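Allergen Bos d 2 (Bos taurus, PDB 4WFV) probably carries pheromones or other small odorant molecules as a secreted lipocalin of cattle, and is a major dander allergen. Local coordinates at residues F55-Q60 with L64-V69; K26-E31 with V102-G107; G75-L80 with T85-V90; G14-I19 with I91-N96. All blocks are in the same frame, centred on the assembly; numbering follows the deposited sequence.

Contact 1 of 4, residues F55-Q60 with L64-V69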
loop_
_atom_site.group_PDB
_atom_site.type_symbol
_atom_site.label_atom_id
_atom_site.label_comp_id
_atom_site.label_asym_id
_atom_site.label_seq_id
_atom_site.Cartn_x
_atom_site.Cartn_y
_atom_site.Cartn_z
ATOM N N PHE A 55 -4.467 -9.143 -3.292
ATOM C CA PHE A 55 -3.012 -9.063 -3.403
ATOM C C PHE A 55 -2.397 -10.430 -3.162
ATOM O O PHE A 55 -3.046 -11.320 -2.613
ATOM C CB PHE A 55 -2.460 -8.066 -2.366
ATOM C CG PHE A 55 -2.739 -8.459 -0.937
ATOM C CD1 PHE A 55 -3.949 -8.147 -0.342
ATOM C CD2 PHE A 55 -1.789 -9.154 -0.197
ATOM C CE1 PHE A 55 -4.211 -8.517 0.968
ATOM C CE2 PHE A 55 -2.048 -9.518 1.112
ATOM C CZ PHE A 55 -3.256 -9.197 1.689
ATOM N N TYR A 56 -1.142 -10.580 -3.566
ATOM C CA TYR A 56 -0.357 -11.765 -3.224
ATOM C C TYR A 56 0.550 -11.533 -2.027
ATOM O O TYR A 56 1.115 -10.450 -1.847
ATOM C CB TYR A 56 0.509 -12.230 -4.400
ATOM C CG TYR A 56 -0.249 -12.942 -5.489
ATOM C CD1 TYR A 56 -0.588 -14.285 -5.360
ATOM C CD2 TYR A 56 -0.628 -12.273 -6.649
ATOM C CE1 TYR A 56 -1.270 -14.938 -6.354
ATOM C CE2 TYR A 56 -1.316 -12.917 -7.644
ATOM C CZ TYR A 56 -1.633 -14.251 -7.490
ATOM O OH TYR A 56 -2.326 -14.881 -8.496
ATOM N N LEU A 57 0.676 -12.572 -1.210
ATOM C CA LEU A 57 1.669 -12.639 -0.151
ATOM C C LEU A 57 2.503 -13.867 -0.482
ATOM O O LEU A 57 1.947 -14.904 -0.840
ATOM C CB LEU A 57 0.971 -12.816 1.197
ATOM C CG LEU A 57 1.806 -12.980 2.462
ATOM C CD1 LEU A 57 2.484 -11.665 2.841
ATOM C CD2 LEU A 57 0.910 -13.473 3.591
ATOM N N LYS A 58 3.825 -13.758 -0.400
ATOM C CA LYS A 58 4.669 -14.941 -0.587
ATOM C C LYS A 58 4.968 -15.642 0.726
ATOM O O LYS A 58 5.375 -15.011 1.698
ATOM C CB LYS A 58 5.991 -14.583 -1.257
ATOM C CG LYS A 58 5.896 -14.180 -2.704
ATOM C CD LYS A 58 7.296 -14.157 -3.290
ATOM C CE LYS A 58 7.395 -13.248 -4.483
ATOM N NZ LYS A 58 8.801 -13.190 -4.975
ATOM N N ASP A 59 4.786 -16.958 0.739
ATOM C CA ASP A 59 5.167 -17.765 1.890
ATOM C C ASP A 59 6.220 -18.789 1.469
ATOM O O ASP A 59 5.913 -19.753 0.771
ATOM C CB ASP A 59 3.939 -18.457 2.481
ATOM C CG ASP A 59 4.244 -19.181 3.779
ATOM O OD1 ASP A 59 5.218 -19.962 3.818
ATOM O OD2 ASP A 59 3.510 -18.963 4.767
ATOM N N GLN A 60 7.461 -18.560 1.893
ATOM C CA GLN A 60 8.581 -19.435 1.551
ATOM C C GLN A 60 8.732 -19.600 0.041
ATOM O O GLN A 60 9.045 -20.686 -0.445
ATOM C CB GLN A 60 8.430 -20.806 2.222
ATOM C CG GLN A 60 8.445 -20.775 3.748
ATOM C CD GLN A 60 9.832 -20.546 4.330
ATOM O OE1 GLN A 60 10.840 -20.630 3.625
ATOM N NE2 GLN A 60 9.888 -20.259 5.627
ATOM N N LEU A 64 0.589 -16.604 -2.524
ATOM C CA LEU A 64 -0.760 -16.846 -2.028
ATOM C C LEU A 64 -1.672 -15.651 -2.304
ATOM O O LEU A 64 -1.402 -14.531 -1.849
ATOM C CB LEU A 64 -0.730 -17.146 -0.526
ATOM C CG LEU A 64 0.129 -18.340 -0.100
ATOM C CD1 LEU A 64 0.262 -18.391 1.410
ATOM C CD2 LEU A 64 -0.455 -19.640 -0.637
ATOM N N LEU A 65 -2.749 -15.889 -3.052
ATOM C CA LEU A 65 -3.721 -14.850 -3.378
ATOM C C LEU A 65 -4.696 -14.610 -2.224
ATOM O O LEU A 65 -5.422 -15.514 -1.798
ATOM C CB LEU A 65 -4.493 -15.192 -4.660
ATOM C CG LEU A 65 -5.378 -14.086 -5.245
ATOM C CD1 LEU A 65 -4.540 -12.886 -5.640
ATOM C CD2 LEU A 65 -6.207 -14.575 -6.443
ATOM N N LEU A 66 -4.712 -13.380 -1.729
ATOM C CA LEU A 66 -5.563 -13.021 -0.602
ATOM C C LEU A 66 -6.443 -11.833 -0.957
ATOM O O LEU A 66 -6.086 -11.009 -1.804
ATOM C CB LEU A 66 -4.708 -12.673 0.618
ATOM C CG LEU A 66 -3.793 -13.768 1.171
ATOM C CD1 LEU A 66 -2.933 -13.217 2.297
ATOM C CD2 LEU A 66 -4.611 -14.969 1.651
ATOM N N THR A 67 -7.594 -11.751 -0.302
ATOM C CA THR A 67 -8.438 -10.575 -0.375
ATOM C C THR A 67 -8.785 -10.141 1.041
ATOM O O THR A 67 -9.266 -10.943 1.844
ATOM C CB THR A 67 -9.728 -10.846 -1.163
ATOM O OG1 THR A 67 -9.400 -11.155 -2.524
ATOM C CG2 THR A 67 -10.644 -9.622 -1.130
ATOM N N GLU A 68 -8.515 -8.877 1.345
ATOM C CA GLU A 68 -8.845 -8.303 2.647
ATOM C C GLU A 68 -9.820 -7.141 2.495
ATOM O O GLU A 68 -9.760 -6.392 1.522
ATOM C CB GLU A 68 -7.575 -7.817 3.358
ATOM C CG GLU A 68 -6.566 -8.907 3.682
ATOM C CD GLU A 68 -6.946 -9.703 4.915
ATOM O OE1 GLU A 68 -7.846 -9.250 5.651
ATOM O OE2 GLU A 68 -6.354 -10.780 5.140
ATOM N N VAL A 69 -10.720 -6.977 3.457
ATOM C CA VAL A 69 -11.649 -5.863 3.422
ATOM C C VAL A 69 -11.296 -4.870 4.517
ATOM O O VAL A 69 -11.120 -5.245 5.679
ATOM C CB VAL A 69 -13.110 -6.338 3.587
ATOM C CG1 VAL A 69 -14.058 -5.148 3.607
ATOM C CG2 VAL A 69 -13.476 -7.294 2.464
#
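Leu65 lies over one face of the Tyr56 ring: its CD1 stands 3.8 Å from the ring centroid of Tyr56 and only 13° off the normal, a CH-pi contact centred on the ring. Leu65 CB meets the rim of the same ring, 3.6 Å from Tyr56 CE1. On the other face of the sheet, Phe55 has its CG between the backbone N and the carbonyl carbon (chi1 62°), and its ring leans over strand 62-74. Leu66 CB lies over that ring, displaced toward the rim, whereas Glu68 meets the edge in plane, its CG 3.6 Å from Phe55 CE1. The backbone beneath is an antiparallel hairpin of the lipocalin barrel, with Phe55-Leu66 and Leu57-Leu64 as hydrogen-bonded pairs and Tyr56-Leu65 as the non-hydrogen-bonded pair between them. Phe55 and Leu57 are buried, Tyr56 partly exposed and Leu65 exposed, consistent with the Tyr56 face being the outer one. The bond from Leu66 N to Phe55 O, 2.8 Å, is nearly straight at 171°. Beside Phe55, Leu57 CD2 touches Leu66 CD1 at 4.1 Å. The ring of Phe55 also packs edge-to-face with Phe82, while Tyr56 reaches Pro155 and Cys63 of the disulfide to Cys154.

Contact 2 of 4, residues K26-E31 with V102-G107; sequences KDKIVE and VENYDG
Lys28 overlaps Asp106 with the end of its chain alone: NZ sits 2.7 Å from Asp106 OD2 in a hydrogen-bonded salt bridge, and Lys28 CE follows at 3.5 Å from the same oxygen. The ammonium comes to the anti side of OD2, 24° out of the carboxylate plane. Two successive turns near -60° (chi1 -66°, chi2 -70°) bend the lysine chain close to its backbone, after which it runs extended to the carboxylate. Lys28 NZ is too far from Asn104 OD1 for a direct hydrogen bond, at 4.4 Å; one water closes the gap, accepting from Lys28 NZ at 2.8 Å and donating to Asn104 OD1 at 2.8 Å. Each acceptor group is itself held from elsewhere. Asp106 OD1 takes the backbone N-H groups of Glu108 and Arg109, which fixes the rotation of the carboxylate, and Asn104 ND2 donates to Tyr83 O as well as to Asn86. With only 91 Å² buried between the segments and Lys28 itself buried, the link is polar rather than one of broad apolar packing, and the ion pair probably balances the lysine charge. In the fold it ties the long loop between strands 17-23 and 38-45, which in lipocalins lies across the barrel mouth, to the last residues of strand 97-105 and to Asp106 just beyond it, with Lys28 also packed on Pro34 and on Thr111 of strand 110-118.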
loop_
_atom_site.group_PDB
_atom_site.type_symbol
_atom_site.label_atom_id
_atom_site.label_comp_id
_atom_site.label_asym_id
_atom_site.label_seq_id
_atom_site.Cartn_x
_atom_site.Cartn_y
_atom_site.Cartn_z
ATOM N N LYS A 26 12.206 -1.679 8.555
ATOM C CA LYS A 26 12.422 -2.272 7.238
ATOM C C LYS A 26 12.077 -3.752 7.182
ATOM O O LYS A 26 11.634 -4.242 6.146
ATOM C CB LYS A 26 13.855 -2.034 6.752
ATOM C CG LYS A 26 14.121 -2.572 5.354
ATOM C CD LYS A 26 15.484 -2.148 4.815
ATOM C CE LYS A 26 16.620 -2.842 5.546
ATOM N NZ LYS A 26 17.936 -2.503 4.924
ATOM N N ASP A 27 12.277 -4.466 8.286
ATOM C CA ASP A 27 12.061 -5.911 8.294
ATOM C C ASP A 27 10.635 -6.287 7.914
ATOM O O ASP A 27 10.405 -7.379 7.417
ATOM C CB ASP A 27 12.436 -6.526 9.648
ATOM C CG ASP A 27 11.612 -5.974 10.778
ATOM O OD1 ASP A 27 11.851 -4.819 11.174
ATOM O OD2 ASP A 27 10.717 -6.686 11.270
ATOM N N LYS A 28 9.682 -5.380 8.137
ATOM C CA LYS A 28 8.288 -5.659 7.792
ATOM C C LYS A 28 8.037 -5.736 6.287
ATOM O O LYS A 28 7.070 -6.375 5.867
ATOM C CB LYS A 28 7.358 -4.601 8.381
ATOM C CG LYS A 28 7.293 -4.593 9.899
ATOM C CD LYS A 28 6.577 -5.832 10.417
ATOM C CE LYS A 28 6.402 -5.794 11.941
ATOM N NZ LYS A 28 5.609 -6.962 12.438
ATOM N N ILE A 29 8.878 -5.074 5.490
ATOM C CA ILE A 29 8.620 -4.948 4.053
ATOM C C ILE A 29 9.678 -5.551 3.129
ATOM O O ILE A 29 9.547 -5.468 1.920
ATOM C CB ILE A 29 8.393 -3.473 3.638
ATOM C CG1 ILE A 29 9.648 -2.620 3.915
ATOM C CG2 ILE A 29 7.160 -2.914 4.329
ATOM C CD1 ILE A 29 9.641 -1.287 3.143
ATOM N N VAL A 30 10.714 -6.173 3.689
ATOM C CA VAL A 30 11.675 -6.892 2.860
ATOM C C VAL A 30 11.036 -8.162 2.307
ATOM O O VAL A 30 9.943 -8.539 2.720
ATOM C CB VAL A 30 12.965 -7.238 3.640
ATOM C CG1 VAL A 30 13.663 -5.956 4.096
ATOM C CG2 VAL A 30 12.660 -8.170 4.820
ATOM N N GLU A 31 11.715 -8.807 1.366
ATOM C CA GLU A 31 11.171 -10.034 0.797
ATOM C C GLU A 31 10.793 -11.038 1.882
ATOM O O GLU A 31 11.549 -11.265 2.828
ATOM C CB GLU A 31 12.162 -10.649 -0.185
ATOM C CG GLU A 31 12.259 -9.881 -1.479
ATOM C CD GLU A 31 13.195 -10.538 -2.467
ATOM O OE1 GLU A 31 14.336 -10.053 -2.615
ATOM O OE2 GLU A 31 12.783 -11.539 -3.086
ATOM N N VAL A 102 0.234 3.540 5.905
ATOM C CA VAL A 102 -0.230 2.497 6.800
ATOM C C VAL A 102 0.483 2.606 8.136
ATOM O O VAL A 102 1.706 2.795 8.179
ATOM C CB VAL A 102 0.054 1.116 6.185
ATOM C CG1 VAL A 102 -0.189 -0.001 7.195
ATOM C CG2 VAL A 102 -0.770 0.923 4.911
ATOM N N GLU A 103 -0.281 2.513 9.219
ATOM C CA GLU A 103 0.304 2.301 10.539
ATOM C C GLU A 103 -0.117 0.914 10.996
ATOM O O GLU A 103 -1.308 0.615 11.133
ATOM C CB GLU A 103 -0.135 3.378 11.546
ATOM C CG GLU A 103 0.312 4.774 11.148
ATOM C CD GLU A 103 0.162 5.798 12.257
ATOM O OE1 GLU A 103 -0.535 5.510 13.259
ATOM O OE2 GLU A 103 0.744 6.896 12.119
ATOM N N ASN A 104 0.870 0.052 11.193
ATOM C CA ASN A 104 0.622 -1.312 11.635
ATOM C C ASN A 104 1.091 -1.478 13.072
ATOM O O ASN A 104 2.162 -1.003 13.439
ATOM C CB ASN A 104 1.361 -2.297 10.723
ATOM C CG ASN A 104 1.381 -3.714 11.267
ATOM O OD1 ASN A 104 2.281 -4.088 12.025
ATOM N ND2 ASN A 104 0.406 -4.517 10.866
ATOM N N TYR A 105 0.274 -2.135 13.882
ATOM C CA TYR A 105 0.664 -2.469 15.244
ATOM C C TYR A 105 0.557 -3.970 15.411
ATOM O O TYR A 105 -0.499 -4.561 15.156
ATOM C CB TYR A 105 -0.247 -1.756 16.245
ATOM C CG TYR A 105 -0.085 -2.198 17.687
ATOM C CD1 TYR A 105 1.096 -1.964 18.385
ATOM C CD2 TYR A 105 -1.132 -2.825 18.355
ATOM C CE1 TYR A 105 1.237 -2.370 19.717
ATOM C CE2 TYR A 105 -1.002 -3.218 19.664
ATOM C CZ TYR A 105 0.180 -2.986 20.332
ATOM O OH TYR A 105 0.291 -3.388 21.643
ATOM N N ASP A 106 1.653 -4.593 15.836
ATOM C CA ASP A 106 1.713 -6.046 15.928
ATOM C C ASP A 106 1.768 -6.539 17.372
ATOM O O ASP A 106 1.995 -7.727 17.604
ATOM C CB ASP A 106 2.897 -6.590 15.117
ATOM C CG ASP A 106 4.239 -6.237 15.722
ATOM O OD1 ASP A 106 4.275 -5.599 16.783
ATOM O OD2 ASP A 106 5.263 -6.621 15.131
ATOM N N GLY A 107 1.539 -5.638 18.326
ATOM C CA GLY A 107 1.588 -5.979 19.744
ATOM C C GLY A 107 2.899 -5.569 20.399
ATOM O O GLY A 107 2.970 -5.421 21.623
HETATM O O HOH W 1 3.097 -6.704 11.289
#

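Contact 3 of 4, residues G75-L80 with T85-V90; sequences GYVYVL and TNTLEV
Leu80 and Asn86 form the tight end of this hairpin, where one carbonyl is gripped twice. Leu80 O accepts from Asn86 N at 2.9 Å and from Asn86 ND2 at 3.2 Å, the amide donor standing 42° out of the carbonyl plane. Asn86 ND2 also donates to Phe82 O, and Asn86 OD1 is taken by Asn104 ND2, so the amide cannot easily turn. A chi1 of 68° folds Leu80 CG in over its own backbone and brings the side chain toward the partner strand. Its CD2 rests 4.0 Å from Asn86 CB and equally 4.0 Å from Leu88 CB. Further along this face the buried Tyr78 presents its ring edge to the carbonyl of Leu88, CD1 lying 3.5 Å from Leu88 O in the ring plane, while its hydroxyl is hydrogen-bonded to Cys48 O. The other face, formed by Val77, Val79, Thr87 and Glu89, is partly exposed and has no side-chain hydrogen bond between the segments. It is sparse at Val79 CG2 and Thr87 CG2, 4.1 Å apart, but closer where the extended Glu89 lays its CG against Val77 CG2 at 3.7 Å. The strand axes lie 151° apart, an antiparallel pair with marked twist, as expected in a lipocalin barrel. Strand 62-74 flanks the pair beside 77-81, with Ala70 and Arg72 touching Tyr78, and strand 97-105 flanks 85-93, with Thr100 and Val102 against Leu88.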
loop_
_atom_site.group_PDB
_atom_site.type_symbol
_atom_site.label_atom_id
_atom_site.label_comp_id
_atom_site.label_asym_id
_atom_site.label_seq_id
_atom_site.Cartn_x
_atom_site.Cartn_y
_atom_site.Cartn_z
ATOM N N GLY A 75 -12.878 9.915 6.878
ATOM C CA GLY A 75 -12.259 10.364 5.642
ATOM C C GLY A 75 -11.825 9.182 4.801
ATOM O O GLY A 75 -12.612 8.282 4.533
ATOM N N TYR A 76 -10.560 9.178 4.388
ATOM C CA TYR A 76 -10.036 8.046 3.637
ATOM C C TYR A 76 -9.038 7.238 4.468
ATOM O O TYR A 76 -8.058 6.696 3.946
ATOM C CB TYR A 76 -9.440 8.521 2.315
ATOM C CG TYR A 76 -10.451 9.282 1.489
ATOM C CD1 TYR A 76 -11.500 8.620 0.859
ATOM C CD2 TYR A 76 -10.374 10.657 1.366
ATOM C CE1 TYR A 76 -12.445 9.320 0.111
ATOM C CE2 TYR A 76 -11.303 11.364 0.614
ATOM C CZ TYR A 76 -12.334 10.690 -0.005
ATOM O OH TYR A 76 -13.255 11.403 -0.750
ATOM N N VAL A 77 -9.308 7.178 5.768
ATOM C CA VAL A 77 -8.589 6.299 6.681
ATOM C C VAL A 77 -9.444 5.079 6.939
ATOM O O VAL A 77 -10.604 5.204 7.365
ATOM C CB VAL A 77 -8.279 6.987 8.012
ATOM C CG1 VAL A 77 -7.557 6.011 8.935
ATOM C CG2 VAL A 77 -7.418 8.227 7.778
ATOM N N TYR A 78 -8.870 3.908 6.674
ATOM C CA TYR A 78 -9.551 2.625 6.808
ATOM C C TYR A 78 -8.847 1.761 7.843
ATOM O O TYR A 78 -7.675 1.977 8.143
ATOM C CB TYR A 78 -9.570 1.900 5.459
ATOM C CG TYR A 78 -10.331 2.660 4.405
ATOM C CD1 TYR A 78 -9.745 3.730 3.730
ATOM C CD2 TYR A 78 -11.636 2.324 4.098
ATOM C CE1 TYR A 78 -10.450 4.445 2.767
ATOM C CE2 TYR A 78 -12.347 3.035 3.144
ATOM C CZ TYR A 78 -11.745 4.084 2.484
ATOM O OH TYR A 78 -12.463 4.788 1.536
ATOM N N VAL A 79 -9.572 0.794 8.397
ATOM C CA VAL A 79 -8.981 -0.152 9.338
ATOM C C VAL A 79 -9.090 -1.571 8.807
ATOM O O VAL A 79 -10.105 -1.954 8.223
ATOM C CB VAL A 79 -9.675 -0.073 10.713
ATOM C CG1 VAL A 79 -9.185 -1.180 11.642
ATOM C CG2 VAL A 79 -9.411 1.276 11.347
ATOM N N LEU A 80 -8.041 -2.361 8.995
ATOM C CA LEU A 80 -8.124 -3.780 8.683
ATOM C C LEU A 80 -7.153 -4.590 9.524
ATOM O O LEU A 80 -6.089 -4.095 9.924
ATOM C CB LEU A 80 -7.893 -4.046 7.199
ATOM C CG LEU A 80 -6.499 -3.786 6.642
ATOM C CD1 LEU A 80 -6.273 -4.646 5.403
ATOM C CD2 LEU A 80 -6.297 -2.316 6.335
ATOM N N THR A 85 -2.995 -5.001 13.629
ATOM C CA THR A 85 -4.053 -4.055 13.339
ATOM C C THR A 85 -3.481 -2.886 12.568
ATOM O O THR A 85 -2.465 -2.307 12.953
ATOM C CB THR A 85 -4.713 -3.578 14.630
ATOM O OG1 THR A 85 -5.208 -4.718 15.339
ATOM C CG2 THR A 85 -5.873 -2.644 14.320
ATOM N N ASN A 86 -4.137 -2.566 11.461
ATOM C CA ASN A 86 -3.667 -1.544 10.547
ATOM C C ASN A 86 -4.659 -0.425 10.369
ATOM O O ASN A 86 -5.860 -0.661 10.258
ATOM C CB ASN A 86 -3.474 -2.156 9.165
ATOM C CG ASN A 86 -2.500 -3.300 9.164
ATOM O OD1 ASN A 86 -1.296 -3.085 9.109
ATOM N ND2 ASN A 86 -3.013 -4.526 9.198
ATOM N N THR A 87 -4.146 0.792 10.280
ATOM C CA THR A 87 -4.892 1.823 9.577
ATOM C C THR A 87 -4.244 1.981 8.221
ATOM O O THR A 87 -3.026 1.859 8.087
ATOM C CB THR A 87 -4.927 3.167 10.311
ATOM O OG1 THR A 87 -3.601 3.580 10.655
ATOM C CG2 THR A 87 -5.777 3.055 11.579
ATOM N N LEU A 88 -5.075 2.207 7.214
ATOM C CA LEU A 88 -4.614 2.435 5.853
ATOM C C LEU A 88 -5.314 3.668 5.322
ATOM O O LEU A 88 -6.540 3.706 5.243
ATOM C CB LEU A 88 -4.922 1.220 4.966
ATOM C CG LEU A 88 -4.438 1.271 3.510
ATOM C CD1 LEU A 88 -4.194 -0.135 2.987
ATOM C CD2 LEU A 88 -5.400 2.030 2.604
ATOM N N GLU A 89 -4.521 4.668 4.961
ATOM C CA GLU A 89 -5.043 5.929 4.469
ATOM C C GLU A 89 -4.602 6.147 3.031
ATOM O O GLU A 89 -3.428 6.005 2.711
ATOM C CB GLU A 89 -4.523 7.087 5.319
ATOM C CG GLU A 89 -5.112 8.430 4.904
ATOM C CD GLU A 89 -4.524 9.602 5.658
ATOM O OE1 GLU A 89 -3.665 9.396 6.534
ATOM O OE2 GLU A 89 -4.930 10.751 5.373
ATOM N N VAL A 90 -5.541 6.495 2.163
ATOM C CA VAL A 90 -5.187 6.923 0.815
ATOM C C VAL A 90 -4.744 8.383 0.898
ATOM O O VAL A 90 -5.547 9.259 1.208
ATOM C CB VAL A 90 -6.376 6.776 -0.160
ATOM C CG1 VAL A 90 -5.975 7.240 -1.565
ATOM C CG2 VAL A 90 -6.854 5.332 -0.186
#

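Contact 4 of 4, residues G14-I19 with I91-N96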
loop_
_atom_site.group_PDB
_atom_site.type_symbol
_atom_site.label_atom_id
_atom_site.label_comp_id
_atom_site.label_asym_id
_atom_site.label_seq_id
_atom_site.Cartn_x
_atom_site.Cartn_y
_atom_site.Cartn_z
ATOM N N GLY A 14 -9.536 -0.141 -9.125
ATOM C CA GLY A 14 -8.831 -0.498 -10.341
ATOM C C GLY A 14 -7.785 -1.571 -10.156
ATOM O O GLY A 14 -7.590 -2.077 -9.041
ATOM N N GLU A 15 -7.101 -1.892 -11.255
ATOM C CA GLU A 15 -6.060 -2.925 -11.295
ATOM C C GLU A 15 -4.648 -2.384 -11.057
ATOM O O GLU A 15 -3.879 -2.162 -11.996
ATOM C CB GLU A 15 -6.076 -3.627 -12.654
ATOM C CG GLU A 15 -7.436 -4.131 -13.076
ATOM C CD GLU A 15 -7.839 -5.382 -12.339
ATOM O OE1 GLU A 15 -6.938 -6.160 -11.959
ATOM O OE2 GLU A 15 -9.055 -5.589 -12.141
ATOM N N TRP A 16 -4.280 -2.230 -9.800
ATOM C CA TRP A 16 -3.020 -1.587 -9.456
ATOM C C TRP A 16 -1.882 -2.588 -9.327
ATOM O O TRP A 16 -2.101 -3.752 -8.995
ATOM C CB TRP A 16 -3.166 -0.890 -8.115
ATOM C CG TRP A 16 -4.136 0.249 -8.109
ATOM C CD1 TRP A 16 -5.429 0.224 -7.674
ATOM C CD2 TRP A 16 -3.875 1.590 -8.529
ATOM N NE1 TRP A 16 -6.000 1.468 -7.820
ATOM C CE2 TRP A 16 -5.063 2.327 -8.336
ATOM C CE3 TRP A 16 -2.756 2.238 -9.064
ATOM C CZ2 TRP A 16 -5.158 3.681 -8.654
ATOM C CZ3 TRP A 16 -2.853 3.585 -9.376
ATOM C CH2 TRP A 16 -4.049 4.292 -9.175
ATOM N N ARG A 17 -0.672 -2.134 -9.625
ATOM C CA ARG A 17 0.548 -2.868 -9.289
ATOM C C ARG A 17 1.268 -2.081 -8.209
ATOM O O ARG A 17 1.242 -0.854 -8.216
ATOM C CB ARG A 17 1.478 -2.985 -10.501
ATOM C CG ARG A 17 0.918 -3.790 -11.659
ATOM C CD ARG A 17 1.926 -3.940 -12.795
ATOM N NE ARG A 17 1.294 -4.520 -13.976
ATOM C CZ ARG A 17 0.730 -3.810 -14.945
ATOM N NH1 ARG A 17 0.733 -2.489 -14.885
ATOM N NH2 ARG A 17 0.166 -4.422 -15.979
ATOM N N ILE A 18 1.931 -2.770 -7.295
ATOM C CA ILE A 18 2.762 -2.057 -6.334
ATOM C C ILE A 18 4.155 -1.903 -6.895
ATOM O O ILE A 18 4.764 -2.868 -7.358
ATOM C CB ILE A 18 2.778 -2.733 -4.948
ATOM C CG1 ILE A 18 3.530 -1.867 -3.932
ATOM C CG2 ILE A 18 3.350 -4.143 -5.013
ATOM C CD1 ILE A 18 3.142 -2.193 -2.495
ATOM N N ILE A 19 4.647 -0.668 -6.891
ATOM C CA ILE A 19 5.996 -0.395 -7.371
ATOM C C ILE A 19 6.971 -0.306 -6.202
ATOM O O ILE A 19 8.032 -0.958 -6.224
ATOM C CB ILE A 19 6.056 0.905 -8.196
ATOM C CG1 ILE A 19 4.923 0.945 -9.228
ATOM C CG2 ILE A 19 7.425 1.063 -8.845
ATOM C CD1 ILE A 19 4.904 -0.252 -10.186
ATOM N N ILE A 91 -3.460 8.647 0.650
ATOM C CA ILE A 91 -2.920 9.996 0.829
ATOM C C ILE A 91 -2.632 10.691 -0.503
ATOM O O ILE A 91 -2.357 11.900 -0.541
ATOM C CB ILE A 91 -1.678 10.012 1.750
ATOM C CG1 ILE A 91 -0.551 9.133 1.192
ATOM C CG2 ILE A 91 -2.057 9.564 3.150
ATOM C CD1 ILE A 91 0.793 9.372 1.871
ATOM N N HIS A 92 -2.721 9.946 -1.596
ATOM C CA HIS A 92 -2.579 10.535 -2.925
ATOM C C HIS A 92 -3.164 9.578 -3.933
ATOM O O HIS A 92 -2.955 8.383 -3.838
ATOM C CB HIS A 92 -1.104 10.793 -3.256
ATOM C CG HIS A 92 -0.889 11.416 -4.600
ATOM N ND1 HIS A 92 -0.701 10.676 -5.747
ATOM C CD2 HIS A 92 -0.835 12.715 -4.976
ATOM C CE1 HIS A 92 -0.546 11.493 -6.775
ATOM N NE2 HIS A 92 -0.616 12.735 -6.332
ATOM N N VAL A 93 -3.928 10.088 -4.883
ATOM C CA VAL A 93 -4.429 9.241 -5.943
ATOM C C VAL A 93 -4.689 10.051 -7.202
ATOM O O VAL A 93 -5.202 11.169 -7.153
ATOM C CB VAL A 93 -5.656 8.396 -5.497
ATOM C CG1 VAL A 93 -6.888 9.281 -5.280
ATOM C CG2 VAL A 93 -5.925 7.317 -6.519
ATOM N N SER A 94 -4.265 9.485 -8.321
ATOM C CA SER A 94 -4.422 10.110 -9.627
ATOM C C SER A 94 -4.793 9.007 -10.598
ATOM O O SER A 94 -5.011 7.859 -10.202
ATOM C CB SER A 94 -3.116 10.769 -10.068
ATOM O OG SER A 94 -2.125 9.791 -10.346
ATOM N N GLU A 95 -4.863 9.348 -11.879
ATOM C CA GLU A 95 -5.179 8.349 -12.885
ATOM C C GLU A 95 -4.154 7.212 -12.908
ATOM O O GLU A 95 -4.510 6.061 -13.168
ATOM C CB GLU A 95 -5.293 8.999 -14.269
ATOM C CG GLU A 95 -6.597 9.757 -14.493
ATOM C CD GLU A 95 -7.808 8.843 -14.467
ATOM O OE1 GLU A 95 -7.667 7.655 -14.829
ATOM O OE2 GLU A 95 -8.898 9.309 -14.078
ATOM N N ASN A 96 -2.896 7.528 -12.609
ATOM C CA ASN A 96 -1.819 6.556 -12.797
ATOM C C ASN A 96 -1.083 6.106 -11.541
ATOM O O ASN A 96 -0.236 5.212 -11.612
ATOM C CB ASN A 96 -0.797 7.091 -13.802
ATOM C CG ASN A 96 -1.389 7.280 -15.185
ATOM O OD1 ASN A 96 -1.305 8.361 -15.763
ATOM N ND2 ASN A 96 -2.005 6.227 -15.715
#
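Val93, the first residue of 91-96 to touch Trp16, approaches the indole obliquely, its CG2 4.3 Å from Trp16 CZ2. Next comes Ser94, whose carbonyl rather than side chain makes the contact: Ser94 O lies in the plane of the indole at its edge, 3.8 Å from Trp16 CH2. Ser94 OG turns back instead to accept from Asn96 N at 3.3 Å, an ST turn that bends the chain round the ring. Glu95 adds only a distant carbonyl, and its carboxylate forms a salt bridge with Lys11. At Asn96 the backbone meets the indole edge again, C being 3.8 Å from Trp16 CZ3. The six-membered ring thus points into the turn, with Trp16 CG anti to its own carbonyl carbon (chi1 -65°), while NE1 donates to Ile12 O. Gly14, Glu15 and Trp16 spell the Gly-X-Trp signature of lipocalins, and the cation-pi contact of Lys119 with the indole is likewise familiar in the family. The ring is buried at the closed end of the barrel, packed on Leu98 of strand 97-105 and Leu117 of strand 110-118, with its six-membered ring against the turn joining strands 85-93 and 97-105.

In the fold
Contacts 1 and 3 are hairpins of neighbouring strand pairs in one sheet, each burying about 500 Å² between strands joined by backbone ladders and side-chain contacts, with one face more buried than the other; they meet where Glu68 and Val69 pack on Leu80. Contacts 2 and 4 are small, long-range and without backbone bonds between their segments. Contact 2 is buried and ionic, whereas contact 4 sets a buried indole against the backbone of a surface turn. Their centres lie about 21 Å apart on opposite sides of the chain's centre. Strand 85-93 serves both contacts 3 and 4, and its neighbour 97-105 brings contact 2 alongside contact 3 through the backbone pairing of Tyr105 with Thr85.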